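Local coordinates for cephalosporin acylase (Bacillus halodurans, PDB 2NLZ), which is probably an N-terminal nucleophile hydrolase of the gamma-glutamyltranspeptidase family that may deacylate cephalosporins, though its true substrate is not established, at residues D[398-403]-D[418-423]; D[272-277]-D[313-318]; D[117-122]-D[245-250]. The protein carries 1 engineered substitution. One frame throughout, in Å; residues are numbered along the deposited sequence.

Contact 1: D[398-403]-D[418-423]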
# COMPACT_ATOMS: atom_id res chain seq x y z
N GLY D 398 42.28 5.61 5.82
CA GLY D 398 43.17 6.46 5.02
C GLY D 398 42.77 6.62 3.56
O GLY D 398 43.27 7.51 2.87
N HIS D 399 41.86 5.76 3.10
CA HIS D 399 41.30 5.86 1.75
C HIS D 399 40.55 7.18 1.52
O HIS D 399 40.38 7.61 0.37
CB HIS D 399 40.40 4.66 1.48
CG HIS D 399 39.80 4.64 0.11
ND1 HIS D 399 40.46 4.12 -0.98
CD2 HIS D 399 38.59 5.05 -0.34
CE1 HIS D 399 39.69 4.22 -2.05
NE2 HIS D 399 38.55 4.78 -1.69
N ASN D 400 40.12 7.82 2.61
CA ASN D 400 39.41 9.11 2.56
C ASN D 400 40.29 10.31 2.20
O ASN D 400 39.78 11.36 1.80
CB ASN D 400 38.69 9.38 3.89
CG ASN D 400 37.27 8.85 3.93
OD1 ASN D 400 36.47 9.14 3.04
ND2 ASN D 400 36.95 8.09 4.96
N PHE D 401 41.60 10.15 2.38
CA PHE D 401 42.56 11.22 2.09
C PHE D 401 42.60 11.54 0.60
O PHE D 401 42.48 10.65 -0.24
CB PHE D 401 43.97 10.80 2.52
CG PHE D 401 44.26 11.00 4.00
CD1 PHE D 401 44.31 12.28 4.55
CD2 PHE D 401 44.53 9.91 4.82
CE1 PHE D 401 44.60 12.46 5.89
CE2 PHE D 401 44.82 10.08 6.16
CZ PHE D 401 44.85 11.36 6.70
N SER D 402 42.77 12.82 0.29
CA SER D 402 42.93 13.25 -1.10
C SER D 402 44.40 13.26 -1.46
O SER D 402 45.26 13.53 -0.62
CB SER D 402 42.34 14.66 -1.28
OG SER D 402 42.33 15.05 -2.64
N LEU D 403 44.70 12.96 -2.72
CA LEU D 403 46.07 13.03 -3.21
C LEU D 403 46.30 14.26 -4.09
O LEU D 403 47.34 14.39 -4.75
CB LEU D 403 46.44 11.73 -3.93
CG LEU D 403 46.52 10.53 -2.99
CD1 LEU D 403 46.81 9.24 -3.76
CD2 LEU D 403 47.58 10.75 -1.92
N TYR D 418 39.21 13.52 6.99
CA TYR D 418 37.76 13.62 6.87
C TYR D 418 37.17 12.27 7.22
O TYR D 418 37.49 11.26 6.58
CB TYR D 418 37.41 14.01 5.43
CG TYR D 418 35.94 14.17 5.12
CD1 TYR D 418 35.17 13.08 4.74
CD2 TYR D 418 35.33 15.42 5.16
CE1 TYR D 418 33.82 13.23 4.44
CE2 TYR D 418 33.98 15.58 4.86
CZ TYR D 418 33.23 14.48 4.50
OH TYR D 418 31.90 14.63 4.20
N HIS D 419 36.32 12.25 8.24
CA HIS D 419 35.78 11.01 8.80
C HIS D 419 34.27 10.97 8.63
O HIS D 419 33.59 11.95 8.91
CB HIS D 419 36.14 10.91 10.28
CG HIS D 419 36.58 9.54 10.69
ND1 HIS D 419 35.70 8.51 10.93
CD2 HIS D 419 37.82 9.04 10.91
CE1 HIS D 419 36.37 7.43 11.28
NE2 HIS D 419 37.66 7.72 11.28
N THR D 420 33.75 9.83 8.17
CA THR D 420 32.32 9.70 7.86
C THR D 420 31.43 9.35 9.05
O THR D 420 30.25 9.72 9.09
CB THR D 420 32.07 8.65 6.76
OG1 THR D 420 32.65 7.39 7.16
CG2 THR D 420 32.66 9.12 5.44
N ILE D 421 32.00 8.61 9.98
CA ILE D 421 31.40 8.25 11.24
C ILE D 421 31.00 9.48 12.05
O ILE D 421 31.85 10.30 12.42
CB ILE D 421 32.42 7.49 12.05
CG1 ILE D 421 32.48 6.04 11.63
CG2 ILE D 421 32.11 7.51 13.53
CD1 ILE D 421 33.48 5.34 12.52
N ILE D 422 29.71 9.62 12.33
CA ILE D 422 29.22 10.76 13.10
C ILE D 422 28.12 10.41 14.12
O ILE D 422 27.01 10.04 13.76
CB ILE D 422 28.77 11.96 12.18
CG1 ILE D 422 27.62 11.58 11.24
CG2 ILE D 422 29.97 12.52 11.38
CD1 ILE D 422 26.94 12.77 10.57
N PRO D 423 28.45 10.53 15.42
CA PRO D 423 27.44 10.32 16.44
C PRO D 423 26.75 11.64 16.75
O PRO D 423 27.40 12.68 16.85
CB PRO D 423 28.27 9.87 17.64
CG PRO D 423 29.62 10.53 17.46
CD PRO D 423 29.76 10.87 15.98

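Contact 2: D[272-277]-D[313-318]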
# COMPACT_ATOMS: atom_id res chain seq x y z
N GLN D 272 32.61 14.55 10.01
CA GLN D 272 31.81 15.24 8.98
C GLN D 272 30.43 15.72 9.44
O GLN D 272 29.61 16.15 8.62
CB GLN D 272 31.68 14.38 7.71
CG GLN D 272 30.73 13.18 7.82
CD GLN D 272 30.33 12.60 6.48
OE1 GLN D 272 30.18 11.39 6.35
NE2 GLN D 272 30.14 13.45 5.49
N GLY D 273 30.18 15.66 10.75
CA GLY D 273 28.90 16.07 11.33
C GLY D 273 28.51 17.49 10.99
O GLY D 273 27.33 17.83 10.91
N LEU D 274 29.53 18.32 10.78
CA LEU D 274 29.40 19.68 10.28
C LEU D 274 28.34 19.81 9.17
O LEU D 274 27.56 20.75 9.17
CB LEU D 274 30.77 20.10 9.73
CG LEU D 274 31.12 21.57 9.53
CD1 LEU D 274 30.43 22.16 8.32
CD2 LEU D 274 30.75 22.30 10.78
N VAL D 275 28.34 18.84 8.25
CA VAL D 275 27.45 18.85 7.08
C VAL D 275 26.00 18.87 7.49
O VAL D 275 25.22 19.69 7.01
CB VAL D 275 27.73 17.66 6.14
CG1 VAL D 275 26.73 17.63 5.00
CG2 VAL D 275 29.15 17.74 5.59
N ALA D 276 25.63 17.96 8.39
CA ALA D 276 24.28 17.93 8.94
C ALA D 276 23.89 19.29 9.50
O ALA D 276 22.85 19.83 9.15
CB ALA D 276 24.17 16.87 10.03
N LEU D 277 24.77 19.82 10.35
CA LEU D 277 24.60 21.13 10.99
C LEU D 277 24.38 22.30 10.02
O LEU D 277 23.43 23.07 10.16
CB LEU D 277 25.80 21.40 11.90
CG LEU D 277 25.64 21.15 13.40
CD1 LEU D 277 24.64 20.08 13.70
CD2 LEU D 277 26.96 20.81 14.03
N LYS D 313 34.69 19.93 0.72
CA LYS D 313 35.73 20.86 0.33
C LYS D 313 36.60 21.23 1.53
O LYS D 313 37.83 21.22 1.44
CB LYS D 313 35.11 22.11 -0.31
CG LYS D 313 36.09 23.23 -0.69
CD LYS D 313 36.77 23.00 -2.04
CE LYS D 313 37.83 24.07 -2.36
NZ LYS D 313 37.25 25.46 -2.45
N TYR D 314 35.96 21.54 2.66
CA TYR D 314 36.66 22.20 3.76
C TYR D 314 37.00 21.34 4.98
O TYR D 314 37.99 21.61 5.65
CB TYR D 314 35.88 23.45 4.19
CG TYR D 314 35.65 24.45 3.08
CD1 TYR D 314 36.72 25.15 2.50
CD2 TYR D 314 34.37 24.71 2.62
CE1 TYR D 314 36.51 26.07 1.48
CE2 TYR D 314 34.15 25.63 1.59
CZ TYR D 314 35.22 26.31 1.03
OH TYR D 314 34.98 27.21 0.02
N VAL D 315 36.19 20.31 5.27
CA VAL D 315 36.34 19.54 6.51
C VAL D 315 37.48 18.53 6.46
O VAL D 315 37.52 17.64 5.60
CB VAL D 315 35.02 18.88 6.98
CG1 VAL D 315 35.27 17.92 8.13
CG2 VAL D 315 34.01 19.94 7.40
N THR D 316 38.41 18.70 7.40
CA THR D 316 39.56 17.83 7.60
C THR D 316 40.14 18.12 9.00
O THR D 316 39.52 18.84 9.78
CB THR D 316 40.64 18.07 6.53
OG1 THR D 316 41.75 17.20 6.78
CG2 THR D 316 41.10 19.52 6.54
N GLU D 317 41.31 17.55 9.30
CA GLU D 317 42.07 17.91 10.51
C GLU D 317 42.05 19.44 10.73
O GLU D 317 42.51 20.19 9.86
CB GLU D 317 43.52 17.42 10.38
CG GLU D 317 44.47 17.90 11.48
CD GLU D 317 44.35 17.08 12.75
OE1 GLU D 317 44.00 17.66 13.80
OE2 GLU D 317 44.61 15.85 12.69
N PRO D 318 41.52 19.90 11.88
CA PRO D 318 41.27 21.32 12.19
C PRO D 318 42.39 22.28 11.78
O PRO D 318 42.10 23.37 11.28
CB PRO D 318 41.10 21.32 13.71
CG PRO D 318 40.49 19.99 13.99
CD PRO D 318 41.11 19.03 13.00

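Contact 3: D[117-122]-D[245-250]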
# COMPACT_ATOMS: atom_id res chain seq x y z
N VAL D 117 45.71 1.98 5.71
CA VAL D 117 45.54 1.78 7.15
C VAL D 117 46.08 2.97 7.96
O VAL D 117 47.25 3.31 7.87
CB VAL D 117 46.24 0.50 7.62
CG1 VAL D 117 46.01 0.28 9.11
CG2 VAL D 117 45.75 -0.71 6.81
N THR D 118 45.20 3.59 8.74
CA THR D 118 45.59 4.59 9.74
C THR D 118 45.53 3.96 11.13
O THR D 118 44.97 2.87 11.27
CB THR D 118 44.67 5.83 9.69
OG1 THR D 118 43.32 5.47 10.02
CG2 THR D 118 44.71 6.44 8.31
N VAL D 119 46.08 4.61 12.16
CA VAL D 119 46.07 3.99 13.49
C VAL D 119 44.64 3.80 14.00
O VAL D 119 43.84 4.73 13.99
CB VAL D 119 47.00 4.68 14.57
CG1 VAL D 119 48.44 4.66 14.11
CG2 VAL D 119 46.59 6.10 14.88
N PRO D 120 44.30 2.55 14.37
CA PRO D 120 43.01 2.23 14.96
C PRO D 120 42.84 2.93 16.29
O PRO D 120 43.55 2.62 17.24
CB PRO D 120 43.10 0.72 15.18
CG PRO D 120 44.14 0.24 14.27
CD PRO D 120 45.14 1.35 14.21
N GLY D 121 41.90 3.87 16.36
CA GLY D 121 41.67 4.64 17.59
C GLY D 121 40.66 4.10 18.60
O GLY D 121 40.61 4.57 19.75
N ALA D 122 39.87 3.11 18.19
CA ALA D 122 38.76 2.61 19.01
C ALA D 122 39.15 1.96 20.34
O ALA D 122 38.55 2.30 21.37
CB ALA D 122 37.83 1.68 18.20
N ALA D 245 52.12 4.13 19.46
CA ALA D 245 52.60 4.54 20.79
C ALA D 245 52.15 5.93 21.23
O ALA D 245 51.80 6.13 22.39
CB ALA D 245 54.12 4.44 20.86
N CYS D 246 52.16 6.90 20.31
CA CYS D 246 51.72 8.24 20.70
C CYS D 246 50.31 8.60 20.21
O CYS D 246 49.98 9.78 20.08
CB CYS D 246 52.76 9.33 20.39
SG CYS D 246 53.43 9.37 18.72
N TYR D 247 49.49 7.59 19.96
CA TYR D 247 48.07 7.86 19.80
C TYR D 247 47.42 8.07 21.16
O TYR D 247 47.58 7.27 22.08
CB TYR D 247 47.35 6.73 19.05
CG TYR D 247 45.84 6.82 19.20
CD1 TYR D 247 45.10 7.80 18.54
CD2 TYR D 247 45.15 5.95 20.03
CE1 TYR D 247 43.72 7.89 18.70
CE2 TYR D 247 43.78 6.03 20.19
CZ TYR D 247 43.07 7.00 19.53
OH TYR D 247 41.72 7.07 19.70
N ARG D 248 46.73 9.17 21.38
CA ARG D 248 45.67 9.14 22.36
C ARG D 248 44.36 9.66 21.86
O ARG D 248 44.30 10.51 21.00
CB ARG D 248 46.06 9.80 23.69
CG ARG D 248 47.45 10.34 23.81
CD ARG D 248 48.33 9.74 24.92
NE ARG D 248 47.68 8.69 25.68
CZ ARG D 248 48.31 7.85 26.51
NH1 ARG D 248 49.61 7.92 26.69
NH2 ARG D 248 47.62 6.93 27.15
N PRO D 249 43.30 9.12 22.39
CA PRO D 249 41.98 9.66 22.11
C PRO D 249 41.92 11.10 22.62
O PRO D 249 42.50 11.41 23.67
CB PRO D 249 41.03 8.75 22.91
CG PRO D 249 41.87 7.91 23.76
CD PRO D 249 43.26 7.91 23.23
N GLU D 250 41.28 11.97 21.86
CA GLU D 250 41.25 13.39 22.18
C GLU D 250 39.85 13.81 22.58
O GLU D 250 38.90 13.64 21.82
CB GLU D 250 41.75 14.22 20.98
CG GLU D 250 41.55 15.73 21.09
CD GLU D 250 42.19 16.49 19.94
OE1 GLU D 250 43.31 16.13 19.53
OE2 GLU D 250 41.58 17.46 19.43

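Contact 1: D[398-403]-D[418-423]
The ring of Y418 turns its edge to N400, whose amide end sits near the ring plane. Residues 398-403 put nothing over the ring faces; F308 and M312 of helix 294-314 pack on this side chain. H419 sets out away from residues 398-403. I421 N lies at its ring edge, in plane, and F73 meets the ring edge-to-face. The closest approach is to backbone: N400 CB lies 3.5 Å from Y418 O, and N400 CG is 3.6 Å from the same oxygen. Y418 CG is anti to the backbone N (chi1 -180°), which sets the ring edge beside the N400 side chain. The Y418 carbonyl comes to N400 by the backbone alone. Further along, the N400 amide end comes near the methyl CG2 of T420. N400 ends a short 3-10 segment, closed by F401 N bonding to G398 O at 3.2 Å. Both segments belong to the long irregular connection between strands 392-393 and 424-428. The contact is made by packing, without a hydrogen bond or ion pair between the segments. The polar partners lie elsewhere in the chain: N409 for Y418 N, and R397 for T420 OG1.

Contact 2: D[272-277]-D[313-318]
Q272 and V315 bring the two backbones nearest, with 6.7 Å between Q272 CA and V315 CA. V315 is the first residue to leave helical geometry after helix 294-314, and it sets out toward residues 272-277. Its CG2 methyl does most of the touching. It lies 3.9 Å from L274 CG and 4.0 Å from L274 CB, so it rests on CB and the branch point of the leucine, with the end methyls a little farther off. The two side chains cross at a slant. The other branch of V315, CG1, is anti to the backbone N (chi1 171°) and approaches the backbone of Q272, 4.5 Å from Q272 CA. One valine thus touches Q272, just before helix 274-283, and L274, in its first turn. All three residues are buried. The contact joins the start of that helix to the end of the next one, consistent with a hairpin of two consecutive helices. V275 continues the packing against M304 and F308 of helix 294-314. On the strand side, A276 and L277 touch strand 262-266, consistent with a helical layer laid on a sheet in the alpha-beta-beta-alpha sandwich of this superfamily. The turn into helix 274-283 is held by V275 N bonding to Q272 O at 3.0 Å. L277 N bonds to G273 O at 3.3 Å. Beyond V315 the chain becomes polar. T316 OG1 is hydrogen-bonded to N409, and E317 forms a salt bridge with R416.

Contact 3: D[117-122]-D[245-250]
The loop that runs into helix 122-133 meets the link between helix 241-245 and strand 250-259, and Y247 carries the meeting. Y247 sets out toward residues 117-122, and its OH donates a weak hydrogen bond to G121 O at 2.7 Å. The ring also lies against the glycine backbone. Y247 CZ comes within 3.4 Å of G121 CA, and Y247 CE2 is 3.6 Å from the same atom. The approach is oblique, so G121 sits neither squarely over a face nor at an edge. V119 adds an apolar touch nearer the base of the tyrosine, where V119 CG2 is 4.3 Å from Y247 CB. Y247 CG is anti to the backbone N (chi1 165°), which sends the ring out from its own chain to the other loop. One ring face carries P249 N, 3.6 Å above the plane and displaced toward the rim. Strand 250-259, which begins just after P249, belongs to the sheet region of what is probably an N-terminal nucleophile fold. A phenylalanine in place of Y247 would probably keep much of the ring packing but leave the G121 carbonyl without this hydroxyl donor. Y220 packs beside this contact. Its ring meets that of Y247 with the planes at about 35°, and its OH is hydrogen-bonded to P120 O. On the other loop, V119 and P120 also pack on L244 of helix 241-245.

How the contacts relate
All three contacts are largely buried. The centre of contact 1 is nearest the centre of the chain, about 11 Å away, though N400 is partly exposed there. The centres of contacts 2 and 3 lie about 15 Å and 17 Å from it. Contacts 1 and 2 are direct neighbours. Y418 and I422 pack on residues of contact 2, and helix 294-314 serves both. Contact 3 reaches contact 1 through T118, beside G398 and F401, but does not touch contact 2. Their chemistry differs. Contact 2 is aliphatic packing where one helix begins and another has just ended. Contact 1 pairs a polar residue with irregular backbone, without a bond between the segments. Contact 3 alone carries a hydrogen bond across, and joins two loops.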